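Cell cycle serine/threonine-protein kinase CDC5/MSD2 (Saccharomyces cerevisiae, PDB 6MF4) phosphorylates serine and threonine residues of proteins such as SCC1/MCD1 and NET1 and takes part in mitotic exit, represented here by its polo-box domain. Local coordinates at residues H109-Q114 / R201-Y206; F139-Y144 / S165-V170. All coordinates share one frame; numbering follows the deposited sequence.

Interaction 1 (H109-Q114 / R201-Y206)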
loop_
_atom_site.group_PDB
_atom_site.type_symbol
_atom_site.label_atom_id
_atom_site.label_comp_id
_atom_site.label_asym_id
_atom_site.label_seq_id
_atom_site.Cartn_x
_atom_site.Cartn_y
_atom_site.Cartn_z
ATOM N N HIS A 109 17.218 3.789 -11.921
ATOM C CA HIS A 109 16.061 4.219 -12.711
ATOM C C HIS A 109 14.719 3.743 -12.173
ATOM O O HIS A 109 13.756 3.607 -12.927
ATOM C CB HIS A 109 16.221 3.760 -14.161
ATOM C CG HIS A 109 17.356 4.430 -14.864
ATOM N ND1 HIS A 109 18.631 3.910 -14.878
ATOM C CD2 HIS A 109 17.416 5.602 -15.539
ATOM C CE1 HIS A 109 19.425 4.723 -15.548
ATOM N NE2 HIS A 109 18.713 5.756 -15.960
ATOM N N GLY A 110 14.638 3.516 -10.868
ATOM C CA GLY A 110 13.355 3.218 -10.274
ATOM C C GLY A 110 13.362 2.822 -8.814
ATOM O O GLY A 110 14.376 2.395 -8.264
ATOM N N PHE A 111 12.197 3.002 -8.203
ATOM C CA PHE A 111 11.877 2.510 -6.874
ATOM C C PHE A 111 11.299 1.118 -7.059
ATOM O O PHE A 111 10.541 0.896 -8.001
ATOM C CB PHE A 111 10.875 3.454 -6.203
ATOM C CG PHE A 111 10.441 3.031 -4.832
ATOM C CD1 PHE A 111 9.432 2.100 -4.662
ATOM C CD2 PHE A 111 11.025 3.595 -3.708
ATOM C CE1 PHE A 111 9.023 1.727 -3.396
ATOM C CE2 PHE A 111 10.623 3.226 -2.442
ATOM C CZ PHE A 111 9.623 2.287 -2.286
ATOM N N SER A 112 11.646 0.178 -6.185
ATOM C CA SER A 112 11.166 -1.186 -6.355
ATOM C C SER A 112 10.666 -1.782 -5.049
ATOM O O SER A 112 11.124 -1.420 -3.967
ATOM C CB SER A 112 12.274 -2.058 -6.954
ATOM O OG SER A 112 11.797 -3.356 -7.250
ATOM N N TYR A 113 9.709 -2.696 -5.175
ATOM C CA TYR A 113 9.081 -3.331 -4.028
ATOM C C TYR A 113 8.632 -4.740 -4.373
ATOM O O TYR A 113 8.392 -5.058 -5.539
ATOM C CB TYR A 113 7.883 -2.507 -3.552
ATOM C CG TYR A 113 6.865 -2.235 -4.635
ATOM C CD1 TYR A 113 7.037 -1.183 -5.524
ATOM C CD2 TYR A 113 5.733 -3.034 -4.775
ATOM C CE1 TYR A 113 6.107 -0.930 -6.519
ATOM C CE2 TYR A 113 4.797 -2.780 -5.765
ATOM C CZ TYR A 113 4.995 -1.730 -6.634
ATOM O OH TYR A 113 4.074 -1.471 -7.619
ATOM N N GLN A 114 8.537 -5.586 -3.352
ATOM C CA GLN A 114 7.950 -6.909 -3.501
ATOM C C GLN A 114 6.702 -6.981 -2.630
ATOM O O GLN A 114 6.682 -6.430 -1.530
ATOM C CB GLN A 114 8.952 -8.007 -3.117
ATOM C CG GLN A 114 8.429 -9.416 -3.376
ATOM C CD GLN A 114 9.470 -10.493 -3.130
ATOM O OE1 GLN A 114 10.552 -10.472 -3.708
ATOM N NE2 GLN A 114 9.137 -11.450 -2.273
ATOM N N ARG A 201 0.707 2.823 -5.543
ATOM C CA ARG A 201 0.378 4.098 -6.172
ATOM C C ARG A 201 1.286 5.221 -5.691
ATOM O O ARG A 201 1.710 6.070 -6.474
ATOM C CB ARG A 201 -1.066 4.485 -5.888
ATOM C CG ARG A 201 -2.108 3.613 -6.543
ATOM C CD ARG A 201 -3.466 3.939 -5.940
ATOM N NE ARG A 201 -4.557 3.605 -6.835
ATOM C CZ ARG A 201 -5.841 3.708 -6.519
ATOM N NH1 ARG A 201 -6.210 4.126 -5.314
ATOM N NH2 ARG A 201 -6.760 3.376 -7.412
ATOM N N ARG A 202 1.555 5.240 -4.391
ATOM C CA ARG A 202 2.365 6.298 -3.806
ATOM C C ARG A 202 3.052 5.794 -2.551
ATOM O O ARG A 202 2.467 5.039 -1.773
ATOM C CB ARG A 202 1.504 7.527 -3.489
ATOM C CG ARG A 202 2.284 8.709 -2.909
ATOM C CD ARG A 202 1.484 10.005 -2.963
ATOM N NE ARG A 202 0.266 9.947 -2.161
ATOM C CZ ARG A 202 -0.707 10.851 -2.208
ATOM N NH1 ARG A 202 -0.620 11.887 -3.033
ATOM N NH2 ARG A 202 -1.782 10.707 -1.442
ATOM N N TYR A 203 4.309 6.188 -2.383
ATOM C CA TYR A 203 5.016 5.969 -1.130
ATOM C C TYR A 203 5.501 7.306 -0.601
ATOM O O TYR A 203 5.750 8.232 -1.373
ATOM C CB TYR A 203 6.191 5.013 -1.306
ATOM C CG TYR A 203 7.327 5.593 -2.114
ATOM C CD1 TYR A 203 8.321 6.353 -1.508
ATOM C CD2 TYR A 203 7.404 5.385 -3.482
ATOM C CE1 TYR A 203 9.356 6.889 -2.242
ATOM C CE2 TYR A 203 8.441 5.913 -4.225
ATOM C CZ TYR A 203 9.413 6.665 -3.599
ATOM O OH TYR A 203 10.446 7.198 -4.335
ATOM N N THR A 204 5.617 7.404 0.716
ATOM C CA THR A 204 6.174 8.589 1.349
ATOM C C THR A 204 7.064 8.169 2.497
ATOM O O THR A 204 6.655 7.390 3.359
ATOM C CB THR A 204 5.087 9.533 1.876
ATOM O OG1 THR A 204 4.140 9.804 0.836
ATOM C CG2 THR A 204 5.712 10.846 2.363
ATOM N N ARG A 205 8.283 8.691 2.494
ATOM C CA ARG A 205 9.235 8.433 3.558
ATOM C C ARG A 205 9.259 9.556 4.577
ATOM O O ARG A 205 9.501 10.711 4.233
ATOM C CB ARG A 205 10.630 8.247 2.983
ATOM C CG ARG A 205 10.833 6.896 2.350
ATOM C CD ARG A 205 12.120 6.252 2.830
ATOM N NE ARG A 205 13.142 6.331 1.801
ATOM C CZ ARG A 205 14.420 6.030 1.984
ATOM N NH1 ARG A 205 14.858 5.637 3.177
ATOM N NH2 ARG A 205 15.258 6.132 0.967
ATOM N N TYR A 206 8.993 9.196 5.826
ATOM C CA TYR A 206 9.137 10.098 6.960
ATOM C C TYR A 206 10.196 9.519 7.883
ATOM O O TYR A 206 10.528 8.338 7.786
ATOM C CB TYR A 206 7.818 10.262 7.725
ATOM C CG TYR A 206 6.631 10.734 6.911
ATOM C CD1 TYR A 206 6.467 12.078 6.603
ATOM C CD2 TYR A 206 5.653 9.840 6.487
ATOM C CE1 TYR A 206 5.377 12.516 5.879
ATOM C CE2 TYR A 206 4.561 10.269 5.764
ATOM C CZ TYR A 206 4.427 11.608 5.461
ATOM O OH TYR A 206 3.336 12.044 4.742
#

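Interaction 2 (F139-Y144 / S165-V170)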
loop_
_atom_site.group_PDB
_atom_site.type_symbol
_atom_site.label_atom_id
_atom_site.label_comp_id
_atom_site.label_asym_id
_atom_site.label_seq_id
_atom_site.Cartn_x
_atom_site.Cartn_y
_atom_site.Cartn_z
ATOM N N PHE A 139 3.310 -9.658 -16.967
ATOM C CA PHE A 139 3.465 -8.380 -16.282
ATOM C C PHE A 139 2.431 -7.373 -16.763
ATOM O O PHE A 139 1.869 -7.504 -17.853
ATOM C CB PHE A 139 4.892 -7.824 -16.458
ATOM C CG PHE A 139 5.204 -7.314 -17.841
ATOM C CD1 PHE A 139 5.714 -8.163 -18.811
ATOM C CD2 PHE A 139 5.028 -5.976 -18.158
ATOM C CE1 PHE A 139 6.026 -7.690 -20.078
ATOM C CE2 PHE A 139 5.335 -5.498 -19.422
ATOM C CZ PHE A 139 5.826 -6.361 -20.387
ATOM N N TRP A 140 2.169 -6.391 -15.904
ATOM C CA TRP A 140 1.362 -5.226 -16.237
ATOM C C TRP A 140 2.252 -4.019 -16.470
ATOM O O TRP A 140 3.174 -3.777 -15.696
ATOM C CB TRP A 140 0.385 -4.877 -15.112
ATOM C CG TRP A 140 -0.661 -5.882 -14.818
ATOM C CD1 TRP A 140 -0.661 -6.793 -13.802
ATOM C CD2 TRP A 140 -1.888 -6.071 -15.528
ATOM N NE1 TRP A 140 -1.811 -7.540 -13.837
ATOM C CE2 TRP A 140 -2.582 -7.120 -14.889
ATOM C CE3 TRP A 140 -2.471 -5.458 -16.641
ATOM C CZ2 TRP A 140 -3.825 -7.569 -15.327
ATOM C CZ3 TRP A 140 -3.710 -5.904 -17.074
ATOM C CH2 TRP A 140 -4.374 -6.948 -16.417
ATOM N N TYR A 141 1.968 -3.265 -17.527
ATOM C CA TYR A 141 2.531 -1.928 -17.690
ATOM C C TYR A 141 1.460 -0.914 -17.318
ATOM O O TYR A 141 0.397 -0.865 -17.937
ATOM C CB TYR A 141 3.023 -1.691 -19.115
ATOM C CG TYR A 141 3.540 -0.284 -19.330
ATOM C CD1 TYR A 141 4.638 0.185 -18.626
ATOM C CD2 TYR A 141 2.927 0.573 -20.233
ATOM C CE1 TYR A 141 5.114 1.472 -18.815
ATOM C CE2 TYR A 141 3.396 1.859 -20.432
ATOM C CZ TYR A 141 4.488 2.301 -19.720
ATOM O OH TYR A 141 4.961 3.579 -19.910
ATOM N N ILE A 142 1.743 -0.120 -16.290
ATOM C CA ILE A 142 0.770 0.809 -15.733
ATOM C C ILE A 142 1.198 2.246 -16.000
ATOM O O ILE A 142 2.294 2.659 -15.625
ATOM C CB ILE A 142 0.597 0.596 -14.224
ATOM C CG1 ILE A 142 0.188 -0.852 -13.944
ATOM C CG2 ILE A 142 -0.457 1.539 -13.671
ATOM C CD1 ILE A 142 0.452 -1.303 -12.543
ATOM N N SER A 143 0.318 3.001 -16.648
ATOM C CA SER A 143 0.612 4.375 -17.034
ATOM C C SER A 143 -0.570 5.283 -16.735
ATOM O O SER A 143 -1.626 4.819 -16.308
ATOM C CB SER A 143 0.963 4.440 -18.517
ATOM O OG SER A 143 -0.088 3.893 -19.289
ATOM N N TYR A 144 -0.392 6.578 -16.970
ATOM C CA TYR A 144 -1.437 7.544 -16.662
ATOM C C TYR A 144 -2.531 7.556 -17.721
ATOM O O TYR A 144 -2.296 7.259 -18.891
ATOM C CB TYR A 144 -0.846 8.946 -16.508
ATOM C CG TYR A 144 -0.041 9.134 -15.240
ATOM C CD1 TYR A 144 -0.524 8.699 -14.009
ATOM C CD2 TYR A 144 1.206 9.741 -15.274
ATOM C CE1 TYR A 144 0.215 8.870 -12.850
ATOM C CE2 TYR A 144 1.952 9.913 -14.124
ATOM C CZ TYR A 144 1.455 9.476 -12.917
ATOM O OH TYR A 144 2.205 9.662 -11.780
ATOM N N SER A 165 11.322 -2.658 -23.597
ATOM C CA SER A 165 12.497 -3.497 -23.416
ATOM C C SER A 165 13.408 -2.985 -22.300
ATOM O O SER A 165 13.839 -3.767 -21.451
ATOM C CB SER A 165 13.288 -3.607 -24.721
ATOM O OG SER A 165 14.404 -4.464 -24.546
ATOM N N ARG A 166 13.695 -1.686 -22.274
ATOM C CA ARG A 166 14.618 -1.179 -21.267
ATOM C C ARG A 166 13.972 -1.238 -19.880
ATOM O O ARG A 166 14.660 -1.449 -18.879
ATOM C CB ARG A 166 15.091 0.244 -21.599
ATOM C CG ARG A 166 14.026 1.312 -21.639
ATOM C CD ARG A 166 14.661 2.708 -21.652
ATOM N NE ARG A 166 15.581 2.924 -22.774
ATOM C CZ ARG A 166 15.243 3.481 -23.938
ATOM N NH1 ARG A 166 13.999 3.880 -24.162
ATOM N NH2 ARG A 166 16.158 3.641 -24.887
ATOM N N HIS A 167 12.652 -1.077 -19.822
ATOM C CA HIS A 167 11.932 -1.183 -18.556
ATOM C C HIS A 167 12.127 -2.574 -17.961
ATOM O O HIS A 167 12.343 -2.723 -16.760
ATOM C CB HIS A 167 10.433 -0.912 -18.733
ATOM C CG HIS A 167 10.119 0.389 -19.403
ATOM N ND1 HIS A 167 10.451 0.651 -20.714
ATOM C CD2 HIS A 167 9.490 1.497 -18.945
ATOM C CE1 HIS A 167 10.045 1.868 -21.035
ATOM N NE2 HIS A 167 9.457 2.401 -19.980
ATOM N N LEU A 168 12.043 -3.600 -18.802
ATOM C CA LEU A 168 12.128 -4.966 -18.304
ATOM C C LEU A 168 13.558 -5.356 -17.930
ATOM O O LEU A 168 13.757 -6.267 -17.129
ATOM C CB LEU A 168 11.553 -5.937 -19.332
ATOM C CG LEU A 168 10.028 -5.849 -19.461
ATOM C CD1 LEU A 168 9.578 -6.578 -20.704
ATOM C CD2 LEU A 168 9.336 -6.416 -18.231
ATOM N N GLU A 169 14.552 -4.672 -18.492
ATOM C CA GLU A 169 15.934 -4.866 -18.052
ATOM C C GLU A 169 16.106 -4.355 -16.620
ATOM O O GLU A 169 16.799 -4.971 -15.810
ATOM C CB GLU A 169 16.917 -4.151 -18.983
ATOM C CG GLU A 169 16.978 -4.729 -20.386
ATOM C CD GLU A 169 17.386 -6.193 -20.402
ATOM O OE1 GLU A 169 18.438 -6.530 -19.820
ATOM O OE2 GLU A 169 16.647 -7.008 -20.992
ATOM N N VAL A 170 15.480 -3.224 -16.317
ATOM C CA VAL A 170 15.494 -2.689 -14.961
ATOM C C VAL A 170 14.722 -3.626 -14.036
ATOM O O VAL A 170 15.150 -3.896 -12.914
ATOM C CB VAL A 170 14.889 -1.270 -14.905
ATOM C CG1 VAL A 170 14.704 -0.797 -13.458
ATOM C CG2 VAL A 170 15.772 -0.299 -15.660
HETATM O O HOH W 1 7.616 4.547 -19.193
#

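Interaction 1 (H109-Q114 / R201-Y206)
Phe-111 and Tyr-203 sit on strands of two different sheets, and the backbones stay well apart, with the CA of Phe-111 9.6 Å from the CA of Tyr-203. The gap is bridged by two rings stacked face to face. Their centroids are 3.9 Å apart and their planes lie within 13° of parallel. The closest atoms are Phe-111 CD2 and Tyr-203 CZ, at 3.5 Å. Phe-111 CE2 lies over the centre of the tyrosine ring, while Tyr-203 CE2 sits over the rim of the phenylalanine ring. The side chains slide past each other in opposite directions. Thus Phe-111 CZ reaches the root of the tyrosine ring, 4.0 Å from Tyr-203 CG, and Tyr-203 OH lies 3.7 Å from Phe-111 CD2. Phe-111 holds CG anti to its N (chi1 179°), which extends the ring away from its strand. With an alanine at Tyr-203, the Phe-111 ring would probably lose the stacking partner on this face, and a gap would open between the sheets. Nearby, Arg-205 forms a salt bridge with Asp-104, and Tyr-113 OH hydrogen-bonds Leu-200 N. Arg-201 and Arg-202 both lie opposite Glu-213 in a classic beta bulge, and Arg-202 also forms a salt bridge with Glu-213. The stack belongs to the buried interface between polo box 1 and polo box 2, the pairing seen in polo-box domains such as that of PLK1.

Interaction 2 (F139-Y144 / S165-V170)
Leu-168 reaches from its helix to the ring of Phe-139 on the strand. Its CB points toward the strand. CG is anti to the carbonyl carbon (chi1 -71°), and from there the two methyls meet the ring differently. CD2 sits over the centre of the face, 3.9 Å from the Phe-139 centroid and 7° off the ring normal, a CH-pi contact. CD1 is on the same side but lies past the rim, beyond the CE1-CZ edge, 3.8 Å from Phe-139 CZ and equally near CE1.

Two residues on, Tyr-141 meets His-167 as an offset edge-to-face pair, in which the edge of Tyr-141 is turned toward the face of His-167. The centroids are 5.9 Å apart and the planes are turned by 79°. Contact is light: Tyr-141 CE1 comes within 4.4 Å of His-167 CD2. A water completes the link. It is hydrogen-bonded to Tyr-141 OH at 2.9 Å and to His-167 NE2 at 2.9 Å, and it lies in the plane of the imidazole at its edge. The water thus ties the polar ends of the two rings together.

His-167 also meets Phe-124 edge to face, and the Phe-139 ring meets that of Tyr-155. Between Phe-139 and Tyr-141 on the strand, Trp-140 meets His-154 and His-194 edge to face; these two bind a zinc ion with Glu-138. Here the helix 165-178 packs against the six-stranded antiparallel sheet of polo box 1, the sheet-and-helix architecture of the polo-box fold.

The two contacts share the sheet of polo box 1 but join different parts of the fold. Interaction 2 stays within that box, joining strand 138-145 to helix 165-178. Interaction 1 joins strand 111-115 of the same sheet to strand 200-205 in the sheet of polo box 2. Their centres are 15 Å apart, and they do not touch. Interaction 1 is buried, nearer the centre of the chain, and is a ring stack with no hydrogen bond across it. Interaction 2 lies farther out and is only partly buried; it combines a CH-pi contact with a water-bridged tyrosine-histidine pair. Helix 165-178 precedes strand 200-205 in the chain, linking the intra-box packing to the interface between boxes.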